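Local coordinates for protein endonuclease V (Streptomyces avermitilis, PDB 3GOC) that probably repairs deaminated DNA by nicking the strand at the second phosphodiester bond 3' to a deoxyinosine, using magnesium, at residues Tyr150-Leu163 against Arg172-Phe184. Sequence-based numbering, arbitrary orientation.
Sequences YEDPGAPRGSAAPL and RALRTQSGVKPVF
Arg175, just past strand 168-174, grips the carbonyls of Pro153 and Gly154 and illustrates how a single guanidinium can fasten irregular backbone. The hairpin of strands 160-165 and 168-174, broken here by a G1 beta bulge, lies toward one margin of the central mixed sheet of this RNase H-like fold. With CG anti to the backbone N (chi1 -171°) and the chain bent at the next two torsions, Arg175 brings NE to Gly154 O at 2.9 Å. NH2 adds a longer bond to the same oxygen, from the same face of its carbonyl plane, and another to Pro153 O at 2.9 Å; Pro153 CG sits over one guanidinium face, the two side chains crossing at about a right angle. NH1 hydrogen-bonds Val180 O, tying both loops to one side chain.

Ala161 and Ala173 exchange two backbone bonds. Beyond them, Gly158 and Ser159 together face Arg175 in the bulge: Gly158 N bonds to Arg175 O, Arg175 N to Ser159 O. Gly158, third in the type II turn Pro156-Ser159, has the required positive phi (104°). On the face carrying Ala173, Phe184 of adjoining strand 183-189 turns its edge to the face of Tyr150, centroids 5.0 Å apart and planes at 65°, while Ala173 CB touches Tyr150 CD1 at 3.6 Å.

Farther out, the extended Arg157 sends NH2 to Thr176 O, 2.8 Å away and in the carbonyl plane, and NH1 to Leu201 O. Gly9 N of the second subunit hydrogen-bonds Ser178 OG; next to Ser178, Gly179 N donates to Ala155 O at 3.1 Å.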
ATOM      1  N   TYR A 150       5.487 -19.017 -11.455  1.00 14.87           N
ATOM      2  CA  TYR A 150       6.172 -17.994 -10.693  1.00 12.07           C
ATOM      3  C   TYR A 150       7.162 -18.607  -9.722  1.00 12.06           C
ATOM      4  O   TYR A 150       6.984 -19.737  -9.262  1.00 13.54           O
ATOM      5  CB  TYR A 150       5.152 -17.150  -9.918  1.00 12.58           C
ATOM      6  CG  TYR A 150       4.457 -17.898  -8.796  1.00 12.73           C
ATOM      7  CD1 TYR A 150       4.879 -17.759  -7.475  1.00 10.98           C
ATOM      8  CD2 TYR A 150       3.378 -18.744  -9.059  1.00 12.03           C
ATOM      9  CE1 TYR A 150       4.240 -18.438  -6.438  1.00 13.79           C
ATOM     10  CE2 TYR A 150       2.733 -19.436  -8.029  1.00 10.95           C
ATOM     11  CZ  TYR A 150       3.170 -19.273  -6.723  1.00 12.95           C
ATOM     12  OH  TYR A 150       2.532 -19.934  -5.695  1.00 17.27           O
ATOM     13  N   GLU A 151       8.215 -17.854  -9.437  1.00 13.06           N
ATOM     14  CA  GLU A 151       9.227 -18.268  -8.476  1.00 14.68           C
ATOM     15  C   GLU A 151       8.676 -17.785  -7.141  1.00 13.76           C
ATOM     16  O   GLU A 151       8.020 -16.742  -7.086  1.00 15.71           O
ATOM     17  CB  GLU A 151      10.557 -17.557  -8.750  1.00 18.19           C
ATOM     18  CG  GLU A 151      11.192 -17.873 -10.094  1.00 25.90           C
ATOM     19  CD  GLU A 151      11.814 -19.256 -10.144  1.00 37.74           C
ATOM     20  OE1 GLU A 151      12.399 -19.609 -11.193  1.00 44.12           O
ATOM     21  OE2 GLU A 151      11.721 -19.991  -9.138  1.00 40.87           O
ATOM     22  N   ASP A 152       8.923 -18.527  -6.068  1.00 16.89           N
ATOM     23  CA  ASP A 152       8.440 -18.105  -4.758  1.00 16.70           C
ATOM     24  C   ASP A 152       8.998 -16.729  -4.416  1.00 13.72           C
ATOM     25  O   ASP A 152      10.208 -16.518  -4.444  1.00 15.91           O
ATOM     26  CB  ASP A 152       8.874 -19.091  -3.667  1.00 19.28           C
ATOM     27  CG  ASP A 152       8.171 -20.425  -3.769  1.00 32.57           C
ATOM     28  OD1 ASP A 152       6.923 -20.433  -3.805  1.00 30.20           O
ATOM     29  OD2 ASP A 152       8.866 -21.465  -3.800  1.00 40.20           O
ATOM     30  N   PRO A 153       8.121 -15.765  -4.104  1.00 11.66           N
ATOM     31  CA  PRO A 153       8.610 -14.428  -3.758  1.00 10.08           C
ATOM     32  C   PRO A 153       9.253 -14.480  -2.372  1.00 10.73           C
ATOM     33  O   PRO A 153       9.156 -15.495  -1.681  1.00 12.20           O
ATOM     34  CB  PRO A 153       7.337 -13.580  -3.772  1.00 13.09           C
ATOM     35  CG  PRO A 153       6.288 -14.553  -3.335  1.00 14.22           C
ATOM     36  CD  PRO A 153       6.649 -15.801  -4.114  1.00  9.66           C
ATOM     37  N   GLY A 154       9.918 -13.400  -1.971  1.00 11.63           N
ATOM     38  CA  GLY A 154      10.531 -13.372  -0.656  1.00 11.67           C
ATOM     39  C   GLY A 154       9.490 -13.694   0.399  1.00 10.60           C
ATOM     40  O   GLY A 154       8.289 -13.507   0.180  1.00  9.21           O
ATOM     41  N   ALA A 155       9.939 -14.182   1.548  1.00 11.12           N
ATOM     42  CA  ALA A 155       9.025 -14.533   2.631  1.00  9.98           C
ATOM     43  C   ALA A 155       8.328 -13.346   3.305  1.00  9.00           C
ATOM     44  O   ALA A 155       7.165 -13.446   3.688  1.00  8.23           O
ATOM     45  CB  ALA A 155       9.767 -15.365   3.678  1.00  8.94           C
ATOM     46  N   PRO A 156       9.027 -12.212   3.468  1.00 10.05           N
ATOM     47  CA  PRO A 156       8.373 -11.069   4.116  1.00 11.61           C
ATOM     48  C   PRO A 156       7.228 -10.452   3.322  1.00  8.14           C
ATOM     49  O   PRO A 156       7.239 -10.459   2.092  1.00  8.75           O
ATOM     50  CB  PRO A 156       9.517 -10.072   4.305  1.00 12.40           C
ATOM     51  CG  PRO A 156      10.740 -10.959   4.378  1.00  9.77           C
ATOM     52  CD  PRO A 156      10.467 -11.962   3.290  1.00 11.07           C
ATOM     53  N   ARG A 157       6.241  -9.925   4.041  1.00  8.42           N
ATOM     54  CA  ARG A 157       5.113  -9.252   3.412  1.00  8.10           C
ATOM     55  C   ARG A 157       5.690  -8.123   2.560  1.00  8.82           C
ATOM     56  O   ARG A 157       6.628  -7.438   2.975  1.00  9.14           O
ATOM     57  CB  ARG A 157       4.175  -8.684   4.486  1.00  8.52           C
ATOM     58  CG  ARG A 157       3.189  -7.599   4.016  1.00  8.85           C
ATOM     59  CD  ARG A 157       2.202  -7.260   5.145  1.00  6.83           C
ATOM     60  NE  ARG A 157       1.574  -5.943   5.033  1.00  8.54           N
ATOM     61  CZ  ARG A 157       0.560  -5.642   4.226  1.00  8.72           C
ATOM     62  NH1 ARG A 157       0.066  -4.406   4.213  1.00  9.17           N
ATOM     63  NH2 ARG A 157       0.030  -6.566   3.438  1.00  8.51           N
ATOM     64  N   GLY A 158       5.130  -7.935   1.370  1.00  8.26           N
ATOM     65  CA  GLY A 158       5.618  -6.896   0.480  1.00  7.89           C
ATOM     66  C   GLY A 158       6.448  -7.466  -0.659  1.00 11.42           C
ATOM     67  O   GLY A 158       6.584  -6.846  -1.717  1.00 10.90           O
ATOM     68  N   SER A 159       7.010  -8.650  -0.434  1.00  7.66           N
ATOM     69  CA  SER A 159       7.823  -9.331  -1.434  1.00  9.16           C
ATOM     70  C   SER A 159       6.979  -9.716  -2.646  1.00 10.11           C
ATOM     71  O   SER A 159       5.806 -10.072  -2.515  1.00  8.39           O
ATOM     72  CB  SER A 159       8.439 -10.601  -0.842  1.00 12.89           C
ATOM     73  OG  SER A 159       9.243 -10.313   0.288  1.00 11.80           O
ATOM     74  N   ALA A 160       7.587  -9.663  -3.824  1.00 10.24           N
ATOM     75  CA  ALA A 160       6.887 -10.009  -5.045  1.00  7.29           C
ATOM     76  C   ALA A 160       7.789 -10.807  -5.974  1.00  7.85           C
ATOM     77  O   ALA A 160       9.004 -10.892  -5.775  1.00 13.31           O
ATOM     78  CB  ALA A 160       6.409  -8.735  -5.751  1.00  9.67           C
ATOM     79  N   ALA A 161       7.178 -11.398  -6.989  1.00 10.68           N
ATOM     80  CA  ALA A 161       7.909 -12.165  -7.985  1.00 12.16           C
ATOM     81  C   ALA A 161       7.070 -12.129  -9.251  1.00 11.73           C
ATOM     82  O   ALA A 161       5.848 -12.035  -9.195  1.00  8.71           O
ATOM     83  CB  ALA A 161       8.101 -13.601  -7.514  1.00 10.84           C
ATOM     84  N   PRO A 162       7.719 -12.177 -10.414  1.00  9.55           N
ATOM     85  CA  PRO A 162       6.986 -12.149 -11.678  1.00  9.96           C
ATOM     86  C   PRO A 162       6.037 -13.337 -11.852  1.00  7.79           C
ATOM     87  O   PRO A 162       6.380 -14.477 -11.525  1.00 12.38           O
ATOM     88  CB  PRO A 162       8.104 -12.167 -12.721  1.00 11.74           C
ATOM     89  CG  PRO A 162       9.237 -11.486 -12.012  1.00 12.87           C
ATOM     90  CD  PRO A 162       9.171 -12.101 -10.644  1.00 10.16           C
ATOM     91  N   LEU A 163       4.832 -13.059 -12.344  1.00  7.76           N
ATOM     92  CA  LEU A 163       3.851 -14.105 -12.627  1.00  6.37           C
ATOM     93  C   LEU A 163       3.954 -14.243 -14.144  1.00  7.93           C
ATOM     94  O   LEU A 163       3.740 -13.273 -14.870  1.00  8.43           O
ATOM     95  CB  LEU A 163       2.443 -13.654 -12.229  1.00  3.43           C
ATOM     96  CG  LEU A 163       1.347 -14.715 -12.385  1.00  6.26           C
ATOM     97  CD1 LEU A 163       1.645 -15.915 -11.489  1.00 13.12           C
ATOM     98  CD2 LEU A 163      -0.009 -14.106 -12.026  1.00  8.92           C
ATOM     99  N   ARG A 172       2.149 -10.278 -10.923  1.00  4.95           N
ATOM    100  CA  ARG A 172       3.114 -10.616  -9.887  1.00  6.68           C
ATOM    101  C   ARG A 172       2.511 -11.430  -8.762  1.00  8.53           C
ATOM    102  O   ARG A 172       1.350 -11.240  -8.401  1.00  6.46           O
ATOM    103  CB  ARG A 172       3.717  -9.351  -9.271  1.00 10.79           C
ATOM    104  CG  ARG A 172       4.646  -8.584 -10.176  1.00  7.48           C
ATOM    105  CD  ARG A 172       5.061  -7.281  -9.528  1.00 12.39           C
ATOM    106  NE  ARG A 172       5.813  -6.443 -10.454  1.00 12.30           N
ATOM    107  CZ  ARG A 172       6.063  -5.152 -10.254  1.00 11.78           C
ATOM    108  NH1 ARG A 172       6.755  -4.468 -11.155  1.00 15.01           N
ATOM    109  NH2 ARG A 172       5.610  -4.549  -9.160  1.00 13.05           N
ATOM    110  N   ALA A 173       3.301 -12.349  -8.219  1.00  7.69           N
ATOM    111  CA  ALA A 173       2.861 -13.113  -7.066  1.00  4.56           C
ATOM    112  C   ALA A 173       3.284 -12.145  -5.957  1.00  7.98           C
ATOM    113  O   ALA A 173       4.441 -11.719  -5.905  1.00 10.37           O
ATOM    114  CB  ALA A 173       3.626 -14.421  -6.963  1.00  8.78           C
ATOM    115  N   LEU A 174       2.347 -11.774  -5.092  1.00  5.24           N
ATOM    116  CA  LEU A 174       2.628 -10.810  -4.035  1.00  5.89           C
ATOM    117  C   LEU A 174       2.376 -11.369  -2.648  1.00  4.54           C
ATOM    118  O   LEU A 174       1.297 -11.891  -2.371  1.00  6.58           O
ATOM    119  CB  LEU A 174       1.751  -9.572  -4.234  1.00  8.83           C
ATOM    120  CG  LEU A 174       1.888  -8.445  -3.210  1.00  6.65           C
ATOM    121  CD1 LEU A 174       3.257  -7.789  -3.356  1.00  7.37           C
ATOM    122  CD2 LEU A 174       0.784  -7.413  -3.434  1.00  7.03           C
ATOM    123  N   ARG A 175       3.376 -11.251  -1.779  1.00  5.94           N
ATOM    124  CA  ARG A 175       3.263 -11.728  -0.410  1.00  4.75           C
ATOM    125  C   ARG A 175       2.490 -10.672   0.377  1.00  5.44           C
ATOM    126  O   ARG A 175       3.041  -9.621   0.707  1.00  6.13           O
ATOM    127  CB  ARG A 175       4.662 -11.912   0.202  1.00  7.60           C
ATOM    128  CG  ARG A 175       4.663 -12.615   1.554  1.00  9.15           C
ATOM    129  CD  ARG A 175       4.512 -14.124   1.395  1.00  6.97           C
ATOM    130  NE  ARG A 175       5.691 -14.727   0.766  1.00  6.71           N
ATOM    131  CZ  ARG A 175       5.806 -16.018   0.467  1.00  8.58           C
ATOM    132  NH1 ARG A 175       4.816 -16.858   0.735  1.00 10.84           N
ATOM    133  NH2 ARG A 175       6.910 -16.477  -0.110  1.00  7.76           N
ATOM    134  N   THR A 176       1.215 -10.933   0.664  1.00  5.91           N
ATOM    135  CA  THR A 176       0.404  -9.980   1.418  1.00  4.69           C
ATOM    136  C   THR A 176       0.501 -10.246   2.913  1.00  8.62           C
ATOM    137  O   THR A 176       0.261  -9.357   3.723  1.00  7.62           O
ATOM    138  CB  THR A 176      -1.078 -10.015   0.968  1.00  6.36           C
ATOM    139  OG1 THR A 176      -1.537 -11.373   0.933  1.00  5.53           O
ATOM    140  CG2 THR A 176      -1.224  -9.398  -0.421  1.00  8.57           C
ATOM    141  N   GLN A 177       0.855 -11.475   3.276  1.00  5.62           N
ATOM    142  CA  GLN A 177       1.028 -11.831   4.681  1.00  7.73           C
ATOM    143  C   GLN A 177       2.310 -12.646   4.846  1.00  8.88           C
ATOM    144  O   GLN A 177       2.577 -13.575   4.082  1.00 10.30           O
ATOM    145  CB  GLN A 177      -0.174 -12.620   5.202  1.00 10.95           C
ATOM    146  CG  GLN A 177      -1.411 -11.763   5.477  1.00 11.93           C
ATOM    147  CD  GLN A 177      -1.147 -10.659   6.490  1.00 15.73           C
ATOM    148  OE1 GLN A 177      -0.504 -10.886   7.520  1.00 22.95           O
ATOM    149  NE2 GLN A 177      -1.650  -9.460   6.210  1.00 12.11           N
ATOM    150  N   SER A 178       3.093 -12.272   5.852  1.00 12.63           N
ATOM    151  CA  SER A 178       4.369 -12.903   6.158  1.00 14.16           C
ATOM    152  C   SER A 178       4.305 -14.418   6.255  1.00 15.42           C
ATOM    153  O   SER A 178       3.508 -14.970   7.012  1.00 16.87           O
ATOM    154  CB  SER A 178       4.914 -12.332   7.469  1.00 16.83           C
ATOM    155  OG  SER A 178       6.270 -12.677   7.648  1.00 25.26           O
ATOM    156  N   GLY A 179       5.158 -15.079   5.477  1.00 20.32           N
ATOM    157  CA  GLY A 179       5.226 -16.530   5.480  1.00 18.72           C
ATOM    158  C   GLY A 179       3.988 -17.257   4.996  1.00 24.19           C
ATOM    159  O   GLY A 179       3.927 -18.485   5.054  1.00 25.55           O
ATOM    160  N   VAL A 180       3.006 -16.501   4.514  1.00 16.74           N
ATOM    161  CA  VAL A 180       1.745 -17.055   4.017  1.00 13.96           C
ATOM    162  C   VAL A 180       1.738 -17.068   2.482  1.00  8.27           C
ATOM    163  O   VAL A 180       2.375 -16.236   1.849  1.00 10.65           O
ATOM    164  CB  VAL A 180       0.546 -16.201   4.511  1.00 15.96           C
ATOM    165  CG1 VAL A 180      -0.760 -16.743   3.956  1.00 15.59           C
ATOM    166  CG2 VAL A 180       0.511 -16.193   6.035  1.00 18.24           C
ATOM    167  N   LYS A 181       1.020 -18.025   1.899  1.00  7.55           N
ATOM    168  CA  LYS A 181       0.885 -18.160   0.445  1.00  9.64           C
ATOM    169  C   LYS A 181       0.554 -16.800  -0.194  1.00  5.53           C
ATOM    170  O   LYS A 181      -0.313 -16.081   0.287  1.00  8.22           O
ATOM    171  CB  LYS A 181      -0.228 -19.170   0.151  1.00 13.57           C
ATOM    172  CG  LYS A 181      -0.898 -19.036  -1.206  1.00 29.88           C
ATOM    173  CD  LYS A 181       0.034 -19.426  -2.335  1.00 32.07           C
ATOM    174  CE  LYS A 181      -0.671 -19.327  -3.677  1.00 20.39           C
ATOM    175  NZ  LYS A 181      -1.870 -20.223  -3.752  1.00 37.87           N
ATOM    176  N   PRO A 182       1.240 -16.428  -1.289  1.00  5.76           N
ATOM    177  CA  PRO A 182       0.940 -15.130  -1.906  1.00  6.62           C
ATOM    178  C   PRO A 182      -0.352 -15.096  -2.714  1.00  5.64           C
ATOM    179  O   PRO A 182      -1.004 -16.129  -2.922  1.00  5.72           O
ATOM    180  CB  PRO A 182       2.158 -14.880  -2.791  1.00  8.40           C
ATOM    181  CG  PRO A 182       2.543 -16.271  -3.219  1.00  7.55           C
ATOM    182  CD  PRO A 182       2.399 -17.070  -1.940  1.00  7.52           C
ATOM    183  N   VAL A 183      -0.733 -13.894  -3.140  1.00  5.38           N
ATOM    184  CA  VAL A 183      -1.909 -13.727  -3.986  1.00  3.81           C
ATOM    185  C   VAL A 183      -1.328 -13.332  -5.333  1.00  5.42           C
ATOM    186  O   VAL A 183      -0.128 -13.087  -5.441  1.00  7.19           O
ATOM    187  CB  VAL A 183      -2.888 -12.644  -3.462  1.00  4.38           C
ATOM    188  CG1 VAL A 183      -3.515 -13.123  -2.161  1.00  9.29           C
ATOM    189  CG2 VAL A 183      -2.183 -11.316  -3.263  1.00  3.57           C
ATOM    190  N   PHE A 184      -2.167 -13.270  -6.358  1.00  4.23           N
ATOM    191  CA  PHE A 184      -1.689 -12.977  -7.696  1.00  5.49           C
ATOM    192  C   PHE A 184      -2.322 -11.736  -8.269  1.00  5.35           C
ATOM    193  O   PHE A 184      -3.510 -11.692  -8.586  1.00  5.55           O
ATOM    194  CB  PHE A 184      -1.911 -14.228  -8.539  1.00  5.26           C
ATOM    195  CG  PHE A 184      -1.314 -15.451  -7.905  1.00  5.37           C
ATOM    196  CD1 PHE A 184      -2.048 -16.217  -6.995  1.00  7.08           C
ATOM    197  CD2 PHE A 184       0.034 -15.746  -8.099  1.00  4.30           C
ATOM    198  CE1 PHE A 184      -1.441 -17.252  -6.280  1.00  7.52           C
ATOM    199  CE2 PHE A 184       0.653 -16.772  -7.394  1.00  7.16           C
ATOM    200  CZ  PHE A 184      -0.086 -17.529  -6.476  1.00  6.99           C
TER
HETATM  201  O   HOH W   1       6.947  -9.543   7.081  1.00  5.78           O